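Local coordinates for protein carboxyl esterase NP (Bacillus subtilis, PDB 4CCW) that catalyses the hydrolysis of carboxylic esters to an alcohol and a carboxylate, as a carboxylesterase of the alpha/beta hydrolase superfamily, at residues E23-W28 with H45-G50; P55-L60 with A75-K80; S67-P72 with I126-G131; L237-E242 with A281-R286. All coordinates share one frame; numbering follows the deposited sequence.

Contact 1 of 4, residues E23-W28 with H45-G50; sequences ESLSLW and HVIASG
Trp28 offers two parts of its indole to the strand, its edge to Ser49 and a face to Ile47. At the edge, NE1 of Trp28 donates to Ser49 OG over 2.9 Å; the oxygen lies close to the ring plane and the bond is fairly straight (158°), so the single polar atom of a buried ring finds an acceptor. Serine suits the place because its short arm, with OG turned opposite the carbonyl carbon (chi1 -47°), holds the hydroxyl out at the indole edge. On the face, Ile47 CG2 sits 4.2 Å from the centroid of the six-membered ring of Trp28, a CH-pi contact. The other branch of this beta-branched residue serves a different partner: Ile47 CD1 meets Leu25 CD2 tip to tip at 3.7 Å. Without the indole, as with an alanine here, Ser49 OG would probably lose its donor and a gap would open beside Ile47 CG2. The contact lays the chain at the end of helix 12-24 against strand 42-49, which pairs antiparallel with both strand 32-39 and strand 82-86. Leu25 also reaches Ser34 of the former and Trp28 Ala85 of the latter, while Ile74 of helix 74-80 touches both Trp28 and Ser49.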
loop_
_atom_site.group_PDB
_atom_site.type_symbol
_atom_site.label_atom_id
_atom_site.label_comp_id
_atom_site.label_asym_id
_atom_site.label_seq_id
_atom_site.Cartn_x
_atom_site.Cartn_y
_atom_site.Cartn_z
ATOM N N GLU A 23 -18.450 5.565 -0.067
ATOM C CA GLU A 23 -18.498 7.018 -0.180
ATOM C C GLU A 23 -17.153 7.620 -0.600
ATOM O O GLU A 23 -17.119 8.586 -1.356
ATOM C CB GLU A 23 -19.044 7.645 1.099
ATOM C CG GLU A 23 -20.506 7.277 1.304
ATOM C CD GLU A 23 -21.157 7.970 2.477
ATOM O OE1 GLU A 23 -20.543 8.885 3.056
ATOM O OE2 GLU A 23 -22.299 7.595 2.819
ATOM N N SER A 24 -16.053 7.034 -0.129
ATOM C CA SER A 24 -14.713 7.438 -0.589
ATOM C C SER A 24 -14.489 7.166 -2.080
ATOM O O SER A 24 -13.735 7.883 -2.731
ATOM C CB SER A 24 -13.622 6.746 0.217
ATOM O OG SER A 24 -13.551 7.256 1.536
ATOM N N LEU A 25 -15.134 6.133 -2.618
ATOM C CA LEU A 25 -15.000 5.825 -4.045
ATOM C C LEU A 25 -15.597 6.893 -4.966
ATOM O O LEU A 25 -15.289 6.928 -6.151
ATOM C CB LEU A 25 -15.571 4.446 -4.382
ATOM C CG LEU A 25 -14.670 3.227 -4.187
ATOM C CD1 LEU A 25 -15.220 2.067 -5.000
ATOM C CD2 LEU A 25 -13.228 3.511 -4.596
ATOM N N SER A 26 -16.427 7.771 -4.414
ATOM C CA SER A 26 -16.942 8.911 -5.167
ATOM C C SER A 26 -15.869 9.985 -5.403
ATOM O O SER A 26 -16.079 10.907 -6.198
ATOM C CB SER A 26 -18.173 9.513 -4.477
ATOM O OG SER A 26 -17.805 10.256 -3.328
ATOM N N LEU A 27 -14.736 9.857 -4.706
ATOM C CA LEU A 27 -13.572 10.727 -4.913
ATOM C C LEU A 27 -12.704 10.282 -6.099
ATOM O O LEU A 27 -11.723 10.963 -6.452
ATOM C CB LEU A 27 -12.706 10.805 -3.649
ATOM C CG LEU A 27 -13.332 11.193 -2.304
ATOM C CD1 LEU A 27 -12.310 11.042 -1.184
ATOM C CD2 LEU A 27 -13.919 12.600 -2.328
ATOM N N TRP A 28 -13.065 9.133 -6.691
ATOM C CA TRP A 28 -12.377 8.569 -7.852
ATOM C C TRP A 28 -12.806 9.348 -9.076
ATOM O O TRP A 28 -13.992 9.335 -9.430
ATOM C CB TRP A 28 -12.793 7.115 -8.001
ATOM C CG TRP A 28 -11.741 6.150 -8.483
ATOM C CD1 TRP A 28 -11.511 5.721 -9.791
ATOM C CD2 TRP A 28 -10.768 5.410 -7.661
ATOM N NE1 TRP A 28 -10.484 4.813 -9.834
ATOM C CE2 TRP A 28 -9.993 4.582 -8.591
ATOM C CE3 TRP A 28 -10.468 5.362 -6.302
ATOM C CZ2 TRP A 28 -8.970 3.750 -8.156
ATOM C CZ3 TRP A 28 -9.433 4.523 -5.875
ATOM C CH2 TRP A 28 -8.702 3.734 -6.780
ATOM N N HIS A 45 -10.719 -7.758 -2.889
ATOM C CA HIS A 45 -11.404 -6.657 -3.540
ATOM C C HIS A 45 -10.459 -5.886 -4.425
ATOM O O HIS A 45 -9.314 -5.601 -4.045
ATOM C CB HIS A 45 -12.056 -5.762 -2.484
ATOM C CG HIS A 45 -12.996 -4.734 -3.053
ATOM N ND1 HIS A 45 -12.627 -3.457 -3.268
ATOM C CD2 HIS A 45 -14.319 -4.833 -3.461
ATOM C CE1 HIS A 45 -13.664 -2.776 -3.797
ATOM N NE2 HIS A 45 -14.697 -3.618 -3.909
ATOM N N VAL A 46 -10.922 -5.583 -5.634
ATOM C CA VAL A 46 -10.117 -4.879 -6.635
ATOM C C VAL A 46 -10.945 -3.770 -7.272
ATOM O O VAL A 46 -12.140 -3.944 -7.556
ATOM C CB VAL A 46 -9.607 -5.839 -7.745
ATOM C CG1 VAL A 46 -8.696 -5.115 -8.737
ATOM C CG2 VAL A 46 -8.858 -7.016 -7.149
ATOM N N ILE A 47 -10.299 -2.627 -7.483
ATOM C CA ILE A 47 -10.865 -1.526 -8.260
ATOM C C ILE A 47 -10.043 -1.363 -9.550
ATOM O O ILE A 47 -8.837 -1.098 -9.497
ATOM C CB ILE A 47 -10.845 -0.213 -7.456
ATOM C CG1 ILE A 47 -11.507 -0.416 -6.091
ATOM C CG2 ILE A 47 -11.552 0.892 -8.226
ATOM C CD1 ILE A 47 -11.079 0.585 -5.046
ATOM N N ALA A 48 -10.687 -1.544 -10.705
ATOM C CA ALA A 48 -10.012 -1.413 -11.999
ATOM C C ALA A 48 -10.388 -0.117 -12.702
ATOM O O ALA A 48 -11.553 0.271 -12.717
ATOM C CB ALA A 48 -10.317 -2.606 -12.898
ATOM N N SER A 49 -9.385 0.536 -13.279
ATOM C CA SER A 49 -9.560 1.754 -14.064
ATOM C C SER A 49 -8.636 1.696 -15.277
ATOM O O SER A 49 -7.671 0.933 -15.291
ATOM C CB SER A 49 -9.176 2.976 -13.223
ATOM O OG SER A 49 -9.745 2.929 -11.935
ATOM N N GLY A 50 -8.908 2.520 -16.286
ATOM C CA GLY A 50 -8.003 2.631 -17.429
ATOM C C GLY A 50 -8.363 1.708 -18.577
ATOM O O GLY A 50 -9.198 0.811 -18.414
#

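Contact 2 of 4, residues P55-L60 with A75-K80; sequences PPLVLL and ADWSSK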
loop_
_atom_site.group_PDB
_atom_site.type_symbol
_atom_site.label_atom_id
_atom_site.label_comp_id
_atom_site.label_asym_id
_atom_site.label_seq_id
_atom_site.Cartn_x
_atom_site.Cartn_y
_atom_site.Cartn_z
ATOM N N PRO A 55 -1.142 -1.679 -20.801
ATOM C CA PRO A 55 -0.301 -2.449 -19.882
ATOM C C PRO A 55 -0.842 -2.426 -18.450
ATOM O O PRO A 55 -1.346 -1.399 -18.000
ATOM C CB PRO A 55 1.054 -1.721 -19.940
ATOM C CG PRO A 55 0.812 -0.451 -20.694
ATOM C CD PRO A 55 -0.332 -0.745 -21.605
ATOM N N PRO A 56 -0.760 -3.569 -17.749
ATOM C CA PRO A 56 -1.250 -3.643 -16.381
ATOM C C PRO A 56 -0.379 -2.885 -15.369
ATOM O O PRO A 56 0.857 -2.831 -15.496
ATOM C CB PRO A 56 -1.267 -5.155 -16.073
ATOM C CG PRO A 56 -0.823 -5.850 -17.331
ATOM C CD PRO A 56 -0.157 -4.836 -18.198
ATOM N N LEU A 57 -1.047 -2.302 -14.380
ATOM C CA LEU A 57 -0.395 -1.677 -13.229
ATOM C C LEU A 57 -1.129 -2.071 -11.961
ATOM O O LEU A 57 -2.358 -1.954 -11.886
ATOM C CB LEU A 57 -0.370 -0.146 -13.375
ATOM C CG LEU A 57 -0.045 0.703 -12.134
ATOM C CD1 LEU A 57 1.411 0.534 -11.684
ATOM C CD2 LEU A 57 -0.340 2.169 -12.406
ATOM N N VAL A 58 -0.384 -2.541 -10.962
ATOM C CA VAL A 58 -1.005 -2.975 -9.716
ATOM C C VAL A 58 -0.620 -2.005 -8.581
ATOM O O VAL A 58 0.554 -1.670 -8.408
ATOM C CB VAL A 58 -0.640 -4.436 -9.356
ATOM C CG1 VAL A 58 -1.163 -4.804 -7.970
ATOM C CG2 VAL A 58 -1.201 -5.413 -10.383
ATOM N N LEU A 59 -1.629 -1.562 -7.836
ATOM C CA LEU A 59 -1.453 -0.660 -6.706
ATOM C C LEU A 59 -1.752 -1.380 -5.393
ATOM O O LEU A 59 -2.755 -2.090 -5.264
ATOM C CB LEU A 59 -2.376 0.558 -6.837
ATOM C CG LEU A 59 -2.420 1.305 -8.179
ATOM C CD1 LEU A 59 -3.455 2.416 -8.149
ATOM C CD2 LEU A 59 -1.053 1.847 -8.553
ATOM N N LEU A 60 -0.870 -1.180 -4.421
ATOM C CA LEU A 60 -1.016 -1.771 -3.106
ATOM C C LEU A 60 -0.891 -0.637 -2.078
ATOM O O LEU A 60 0.177 -0.062 -1.896
ATOM C CB LEU A 60 0.030 -2.871 -2.878
ATOM C CG LEU A 60 -0.117 -4.175 -3.681
ATOM C CD1 LEU A 60 1.137 -5.028 -3.522
ATOM C CD2 LEU A 60 -1.365 -4.962 -3.289
ATOM N N ALA A 75 -6.267 9.301 -11.839
ATOM C CA ALA A 75 -6.575 9.929 -13.145
ATOM C C ALA A 75 -5.356 9.949 -14.071
ATOM O O ALA A 75 -5.470 9.626 -15.260
ATOM C CB ALA A 75 -7.130 11.333 -12.963
ATOM N N ASP A 76 -4.198 10.317 -13.521
ATOM C CA ASP A 76 -2.930 10.319 -14.264
ATOM C C ASP A 76 -2.461 8.895 -14.593
ATOM O O ASP A 76 -2.195 8.585 -15.753
ATOM C CB ASP A 76 -1.826 11.050 -13.485
ATOM C CG ASP A 76 -1.879 12.569 -13.638
ATOM O OD1 ASP A 76 -2.588 13.091 -14.529
ATOM O OD2 ASP A 76 -1.180 13.249 -12.854
ATOM N N TRP A 77 -2.356 8.030 -13.581
ATOM C CA TRP A 77 -1.826 6.683 -13.823
ATOM C C TRP A 77 -2.724 5.869 -14.702
ATOM O O TRP A 77 -2.241 5.129 -15.561
ATOM C CB TRP A 77 -1.506 5.940 -12.520
ATOM C CG TRP A 77 -0.398 6.575 -11.722
ATOM C CD1 TRP A 77 0.584 7.449 -12.175
ATOM C CD2 TRP A 77 -0.116 6.402 -10.289
ATOM N NE1 TRP A 77 1.421 7.820 -11.156
ATOM C CE2 TRP A 77 1.062 7.230 -10.002
ATOM C CE3 TRP A 77 -0.703 5.679 -9.257
ATOM C CZ2 TRP A 77 1.613 7.313 -8.733
ATOM C CZ3 TRP A 77 -0.130 5.760 -7.976
ATOM C CH2 TRP A 77 0.997 6.562 -7.724
ATOM N N SER A 78 -4.035 6.042 -14.530
ATOM C CA SER A 78 -5.048 5.298 -15.289
ATOM C C SER A 78 -5.104 5.686 -16.766
ATOM O O SER A 78 -5.594 4.915 -17.596
ATOM C CB SER A 78 -6.427 5.502 -14.667
ATOM O OG SER A 78 -7.264 4.409 -14.947
ATOM N N SER A 79 -4.615 6.881 -17.101
ATOM C CA SER A 79 -4.628 7.321 -18.498
ATOM C C SER A 79 -3.759 6.433 -19.387
ATOM O O SER A 79 -4.054 6.261 -20.568
ATOM C CB SER A 79 -4.219 8.795 -18.630
ATOM O OG SER A 79 -2.852 8.996 -18.317
ATOM N N LYS A 80 -2.707 5.853 -18.814
ATOM C CA LYS A 80 -1.739 5.081 -19.592
ATOM C C LYS A 80 -1.751 3.578 -19.296
ATOM O O LYS A 80 -1.331 2.775 -20.132
ATOM C CB LYS A 80 -0.325 5.643 -19.391
ATOM C CG LYS A 80 -0.140 7.072 -19.891
ATOM C CD LYS A 80 1.263 7.601 -19.601
ATOM C CE LYS A 80 2.327 6.819 -20.360
ATOM N NZ LYS A 80 3.589 6.762 -19.574
#
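The helical turn that presses Trp77 on Leu57 and Leu59 is tied at Asp76 O, a carbonyl oxygen gripped twice by one residue. Ser79 OG gives it the shorter bond, 2.7 Å to Asp76 O, from a position tilted 19° from the carbonyl plane, and Ser79 N adds a longer one of 3.3 Å to Asp76 O. Serine fits here because its hydroxyl folds back on its own helix three residues earlier. The contact proper is apolar. Trp77 has CG anti to its carbonyl carbon (chi1 -65°), which swings the indole across the strand, and its atoms share out two leucines: Leu57 CD2 packs on Trp77 CB at 3.9 Å, whereas Leu59 CD2 lies against the six-membered ring, 3.9 Å from Trp77 CE3. Both leucines approach the tryptophan at a slant. Strand 56-60, helix 74-80 and strand 82-86 form a beta-alpha-beta unit of the alpha/beta hydrolase fold, with the two strands parallel neighbours in the central sheet; Leu57 and Leu59, two residues apart, therefore point to the same side, where the connecting helix lies. Tryptophan suits the place because its CB serves Leu57 while its six-membered ring reaches on to Leu59. Its polar edge is used as well, Trp77 NE1 donating to Asn284 O of helix 280-291, and from that helix Val287 and Met288 also touch the indole. At the other end of the contact Pro55, just before the strand, brings its ring carbon CG within 3.9 Å of Lys80 O, while the lysine side chain heads off to touch Met288.

Contact 3 of 4, residues S67-P72 with I126-G131; sequences STMWYP and IGLSLG
Trp70 reaches Leu128 and Ile126 with the far corner of its indole, and its path there can be followed atom by atom. Trp70 CB packs on Leu59 CD1 at 4.1 Å. From it the ring extends with CG anti to the carbonyl carbon (chi1 -61°), and Met69 CG lies over one face, toward the rim, 4.1 Å above the plane. Along the nitrogen-bearing side, Trp70 NE1 runs past Leu59 CB at 3.5 Å. The outermost carbon, Trp70 CH2, then faces two side chains of strand 123-128, at 4.0 Å from Leu128 CB and 4.1 Å from Ile126 CG2, both approached obliquely. The length of tryptophan matters, since its CB does not aim straight at the strand. This strand runs into the Gly-X-Ser-X-Gly turn of the alpha/beta hydrolases, consistent with a nucleophile elbow: Ser129, right before helix 130-141, has the strained positive phi (55°) expected of such a serine. Gly127 and Gly131 allow the tight turn, for a CB on Gly127 would clash with Gly131 O and one on Gly131 would be crowded by Leu128 O. Ser129 lines the pocket holding (2-hydroxyethoxy)acetic acid and touches His273, the likely proton acceptor, so this packing lies close to the probable active centre, the side chain of Leu128 being about 5 Å from that of His273 (nearest atoms). Leu128 is gripped a second time by Met69, whose flexible chain bends at chi3 (-83°) to bring Met69 CE within 4.0 Å of Leu128 CD2. Ser276 of helix 275-278 touches Met69, Trp70 and Leu128.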
loop_
_atom_site.group_PDB
_atom_site.type_symbol
_atom_site.label_atom_id
_atom_site.label_comp_id
_atom_site.label_asym_id
_atom_site.label_seq_id
_atom_site.Cartn_x
_atom_site.Cartn_y
_atom_site.Cartn_z
ATOM N N SER A 67 -7.652 0.628 -0.732
ATOM C CA SER A 67 -7.405 1.052 -2.104
ATOM C C SER A 67 -8.004 2.413 -2.453
ATOM O O SER A 67 -7.619 3.025 -3.451
ATOM C CB SER A 67 -7.945 0.005 -3.068
ATOM O OG SER A 67 -7.140 -1.151 -3.022
ATOM N N THR A 68 -8.946 2.890 -1.639
ATOM C CA THR A 68 -9.588 4.171 -1.912
ATOM C C THR A 68 -8.612 5.349 -1.810
ATOM O O THR A 68 -8.938 6.443 -2.284
ATOM C CB THR A 68 -10.766 4.448 -0.955
ATOM O OG1 THR A 68 -10.264 4.539 0.386
ATOM C CG2 THR A 68 -11.823 3.357 -1.054
ATOM N N MET A 69 -7.435 5.124 -1.204
ATOM C CA MET A 69 -6.440 6.190 -0.996
ATOM C C MET A 69 -5.834 6.727 -2.288
ATOM O O MET A 69 -5.228 7.791 -2.280
ATOM C CB MET A 69 -5.305 5.749 -0.061
ATOM C CG MET A 69 -4.352 4.717 -0.641
ATOM S SD MET A 69 -2.837 4.592 0.339
ATOM C CE MET A 69 -1.847 5.948 -0.286
ATOM N N TRP A 70 -5.990 5.987 -3.381
ATOM C CA TRP A 70 -5.356 6.355 -4.663
ATOM C C TRP A 70 -6.077 7.420 -5.464
ATOM O O TRP A 70 -5.706 7.691 -6.620
ATOM C CB TRP A 70 -5.135 5.113 -5.518
ATOM C CG TRP A 70 -4.235 4.080 -4.885
ATOM C CD1 TRP A 70 -4.563 2.787 -4.500
ATOM C CD2 TRP A 70 -2.807 4.228 -4.557
ATOM N NE1 TRP A 70 -3.475 2.149 -3.944
ATOM C CE2 TRP A 70 -2.387 2.957 -3.963
ATOM C CE3 TRP A 70 -1.874 5.257 -4.686
ATOM C CZ2 TRP A 70 -1.078 2.740 -3.530
ATOM C CZ3 TRP A 70 -0.562 5.028 -4.243
ATOM C CH2 TRP A 70 -0.181 3.799 -3.675
ATOM N N TYR A 71 -7.081 8.068 -4.865
ATOM C CA TYR A 71 -7.874 9.072 -5.600
ATOM C C TYR A 71 -7.085 10.253 -6.204
ATOM O O TYR A 71 -7.502 10.773 -7.243
ATOM C CB TYR A 71 -9.103 9.558 -4.797
ATOM C CG TYR A 71 -8.786 10.373 -3.563
ATOM C CD1 TYR A 71 -8.573 11.745 -3.645
ATOM C CD2 TYR A 71 -8.702 9.767 -2.304
ATOM C CE1 TYR A 71 -8.267 12.492 -2.517
ATOM C CE2 TYR A 71 -8.413 10.504 -1.168
ATOM C CZ TYR A 71 -8.188 11.860 -1.277
ATOM O OH TYR A 71 -7.892 12.596 -0.158
ATOM N N PRO A 72 -5.949 10.663 -5.588
ATOM C CA PRO A 72 -5.199 11.791 -6.162
ATOM C C PRO A 72 -4.279 11.407 -7.317
ATOM O O PRO A 72 -3.668 12.283 -7.939
ATOM C CB PRO A 72 -4.328 12.277 -4.995
ATOM C CG PRO A 72 -4.790 11.543 -3.781
ATOM C CD PRO A 72 -5.409 10.279 -4.273
ATOM N N ILE A 126 3.044 -0.375 -7.845
ATOM C CA ILE A 126 3.266 0.757 -6.963
ATOM C C ILE A 126 2.699 0.349 -5.622
ATOM O O ILE A 126 1.570 -0.140 -5.539
ATOM C CB ILE A 126 2.554 2.034 -7.459
ATOM C CG1 ILE A 126 3.060 2.414 -8.865
ATOM C CG2 ILE A 126 2.747 3.184 -6.476
ATOM C CD1 ILE A 126 2.206 3.462 -9.571
ATOM N N GLY A 127 3.483 0.550 -4.570
ATOM C CA GLY A 127 3.032 0.208 -3.230
ATOM C C GLY A 127 3.523 1.243 -2.255
ATOM O O GLY A 127 4.693 1.647 -2.307
ATOM N N LEU A 128 2.629 1.686 -1.363
ATOM C CA LEU A 128 3.006 2.627 -0.325
ATOM C C LEU A 128 2.857 1.955 1.038
ATOM O O LEU A 128 1.941 1.140 1.241
ATOM C CB LEU A 128 2.166 3.915 -0.428
ATOM C CG LEU A 128 2.472 5.067 0.533
ATOM C CD1 LEU A 128 2.437 6.415 -0.181
ATOM C CD2 LEU A 128 1.512 5.038 1.712
ATOM N N SER A 129 3.756 2.292 1.970
ATOM C CA SER A 129 3.665 1.771 3.361
ATOM C C SER A 129 3.607 0.231 3.352
ATOM O O SER A 129 4.450 -0.407 2.734
ATOM C CB SER A 129 2.481 2.435 4.115
ATOM O OG SER A 129 1.908 1.616 5.146
ATOM N N LEU A 130 2.605 -0.366 3.992
ATOM C CA LEU A 130 2.424 -1.830 3.951
ATOM C C LEU A 130 2.526 -2.415 2.535
ATOM O O LEU A 130 3.213 -3.425 2.314
ATOM C CB LEU A 130 1.088 -2.216 4.613
ATOM C CG LEU A 130 0.775 -3.709 4.738
ATOM C CD1 LEU A 130 1.880 -4.426 5.506
ATOM C CD2 LEU A 130 -0.589 -3.912 5.400
ATOM N N GLY A 131 1.866 -1.755 1.584
ATOM C CA GLY A 131 1.874 -2.148 0.174
ATOM C C GLY A 131 3.263 -2.126 -0.440
ATOM O O GLY A 131 3.554 -2.923 -1.319
#

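Contact 4 of 4, residues L237-E242 with A281-R286; sequences LLLLGE and AYVNER
An extended first torsion (chi1 179°, CG opposite the backbone N) followed by a bend at chi2 (65°) carries the guanidinium of Arg286 to Leu237. One face of that flat group receives Leu237 CD1, which lies toward the rim, 3.4 Å from Arg286 NH2 and 3.6 Å from Arg286 CZ. The aliphatic part of the arginine is used too: Leu239 CD2 rests at 4.1 Å from Arg286 CG, and the other branch, Leu239 CD1, slides past Val283 CG1 at 4.2 Å. Leucine suits position 239 because its two methyls serve two neighbours, Val283 and Arg286. Arginine suits the helix because it is greasy along its stem and polar at its end. That buried end is paired with acids of strand 263-268, NE forming a salt bridge with Glu266 and NH2 one with Glu264, so the charge is likely to be balanced while a leucine methyl covers the face. Tyr282, one turn earlier, lies with a ring face under Arg286 CB and its OH is hydrogen-bonded to Glu266 as well. A leucine in place of Arg286 would probably leave Glu264 and Glu266 without their cationic mate and uncover Leu237 CD1. The segment 281-286 of the helix and strand segment 237-241 run antiparallel, at 171°, with their axes 11.3 Å apart at closest approach. The strand lies between parallel strands 146-152 and 263-268 in the central sheet of the alpha/beta hydrolase fold; helix 280-291 packs on one side of it, and helix 249-259 takes Leu238 and Leu240 on the other.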
loop_
_atom_site.group_PDB
_atom_site.type_symbol
_atom_site.label_atom_id
_atom_site.label_comp_id
_atom_site.label_asym_id
_atom_site.label_seq_id
_atom_site.Cartn_x
_atom_site.Cartn_y
_atom_site.Cartn_z
ATOM N N LEU A 237 12.058 2.023 -8.106
ATOM C CA LEU A 237 12.079 3.445 -7.818
ATOM C C LEU A 237 11.666 3.535 -6.371
ATOM O O LEU A 237 10.580 3.105 -6.012
ATOM C CB LEU A 237 11.097 4.230 -8.703
ATOM C CG LEU A 237 10.825 5.694 -8.309
ATOM C CD1 LEU A 237 11.990 6.591 -8.721
ATOM C CD2 LEU A 237 9.546 6.194 -8.972
ATOM N N LEU A 238 12.532 4.099 -5.542
ATOM C CA LEU A 238 12.220 4.295 -4.133
ATOM C C LEU A 238 11.989 5.767 -3.862
ATOM O O LEU A 238 12.895 6.567 -4.028
ATOM C CB LEU A 238 13.343 3.746 -3.236
ATOM C CG LEU A 238 13.223 4.034 -1.731
ATOM C CD1 LEU A 238 11.991 3.323 -1.149
ATOM C CD2 LEU A 238 14.482 3.556 -0.988
ATOM N N LEU A 239 10.757 6.116 -3.487
ATOM C CA LEU A 239 10.412 7.468 -3.066
ATOM C C LEU A 239 10.144 7.523 -1.581
ATOM O O LEU A 239 9.361 6.721 -1.050
ATOM C CB LEU A 239 9.168 7.982 -3.800
ATOM C CG LEU A 239 9.203 8.028 -5.321
ATOM C CD1 LEU A 239 7.931 8.680 -5.857
ATOM C CD2 LEU A 239 10.441 8.763 -5.847
ATOM N N LEU A 240 10.796 8.478 -0.924
ATOM C CA LEU A 240 10.660 8.703 0.508
ATOM C C LEU A 240 10.369 10.184 0.706
ATOM O O LEU A 240 10.703 10.996 -0.154
ATOM C CB LEU A 240 11.959 8.319 1.227
ATOM C CG LEU A 240 12.381 6.849 1.132
ATOM C CD1 LEU A 240 13.902 6.703 1.124
ATOM C CD2 LEU A 240 11.723 6.071 2.281
ATOM N N GLY A 241 9.734 10.532 1.820
ATOM C CA GLY A 241 9.387 11.935 2.106
ATOM C C GLY A 241 10.299 12.560 3.149
ATOM O O GLY A 241 10.624 11.924 4.145
ATOM N N GLU A 242 10.716 13.813 2.931
ATOM C CA GLU A 242 11.614 14.487 3.883
ATOM C C GLU A 242 11.051 14.524 5.303
ATOM O O GLU A 242 11.806 14.461 6.269
ATOM C CB GLU A 242 12.007 15.908 3.407
ATOM C CG GLU A 242 10.882 16.933 3.418
ATOM C CD GLU A 242 11.346 18.380 3.196
ATOM O OE1 GLU A 242 12.343 18.830 3.794
ATOM O OE2 GLU A 242 10.695 19.089 2.421
ATOM N N ALA A 281 0.943 15.868 -7.707
ATOM C CA ALA A 281 1.446 16.349 -9.002
ATOM C C ALA A 281 2.877 15.870 -9.275
ATOM O O ALA A 281 3.182 15.412 -10.383
ATOM C CB ALA A 281 1.347 17.868 -9.113
ATOM N N TYR A 282 3.748 15.971 -8.272
ATOM C CA TYR A 282 5.131 15.538 -8.443
ATOM C C TYR A 282 5.215 14.027 -8.509
ATOM O O TYR A 282 5.871 13.475 -9.384
ATOM C CB TYR A 282 6.052 16.036 -7.318
ATOM C CG TYR A 282 7.477 15.569 -7.533
ATOM C CD1 TYR A 282 8.270 16.149 -8.522
ATOM C CD2 TYR A 282 8.013 14.511 -6.790
ATOM C CE1 TYR A 282 9.565 15.712 -8.754
ATOM C CE2 TYR A 282 9.308 14.064 -7.015
ATOM C CZ TYR A 282 10.076 14.667 -7.989
ATOM O OH TYR A 282 11.356 14.221 -8.216
ATOM N N VAL A 283 4.561 13.367 -7.556
ATOM C CA VAL A 283 4.654 11.907 -7.436
ATOM C C VAL A 283 4.070 11.199 -8.662
ATOM O O VAL A 283 4.667 10.238 -9.185
ATOM C CB VAL A 283 4.013 11.422 -6.126
ATOM C CG1 VAL A 283 3.935 9.902 -6.094
ATOM C CG2 VAL A 283 4.828 11.934 -4.942
ATOM N N ASN A 284 2.922 11.688 -9.131
ATOM C CA ASN A 284 2.298 11.155 -10.338
ATOM C C ASN A 284 3.254 11.130 -11.530
ATOM O O ASN A 284 3.437 10.086 -12.133
ATOM C CB ASN A 284 1.045 11.951 -10.725
ATOM C CG ASN A 284 -0.109 11.731 -9.764
ATOM O OD1 ASN A 284 -0.016 10.924 -8.843
ATOM N ND2 ASN A 284 -1.206 12.456 -9.979
ATOM N N GLU A 285 3.853 12.283 -11.851
ATOM C CA GLU A 285 4.780 12.408 -12.993
ATOM C C GLU A 285 6.052 11.591 -12.789
ATOM O O GLU A 285 6.558 10.965 -13.733
ATOM C CB GLU A 285 5.154 13.879 -13.245
ATOM C CG GLU A 285 6.048 14.113 -14.464
ATOM C CD GLU A 285 7.536 13.834 -14.233
ATOM O OE1 GLU A 285 8.011 13.904 -13.083
ATOM O OE2 GLU A 285 8.253 13.560 -15.228
ATOM N N ARG A 286 6.572 11.619 -11.565
ATOM C CA ARG A 286 7.833 10.954 -11.249
ATOM C C ARG A 286 7.722 9.454 -11.488
ATOM O O ARG A 286 8.607 8.854 -12.075
ATOM C CB ARG A 286 8.257 11.242 -9.800
ATOM C CG ARG A 286 9.559 10.566 -9.375
ATOM C CD ARG A 286 10.741 11.111 -10.158
ATOM N NE ARG A 286 12.004 10.378 -9.998
ATOM C CZ ARG A 286 12.480 9.475 -10.863
ATOM N NH1 ARG A 286 11.788 9.143 -11.950
ATOM N NH2 ARG A 286 13.657 8.894 -10.639
#

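How the contacts relate
From the N terminus, contact 1 closes first, folding the end of helix 12-24 back on strand 42-49 around the first hairpin of the sheet. Contact 2 follows in series and closes the strand-to-helix half of a beta-alpha-beta unit. Contact 3 crosses it: residues 67-72 lie inside the loop of contact 2, while residues 126-131 lie beyond it on strand 123-128, the sheet neighbour of strand 56-60. Contact 4 comes last, bringing helix 280-291 back over strand 236-241. Asn284 binds this end to the earlier parts, through Asp76 and Trp77 of contact 2 and Pro72 of contact 3. Contacts 1 and 4, about 22 Å apart between centres, do not touch.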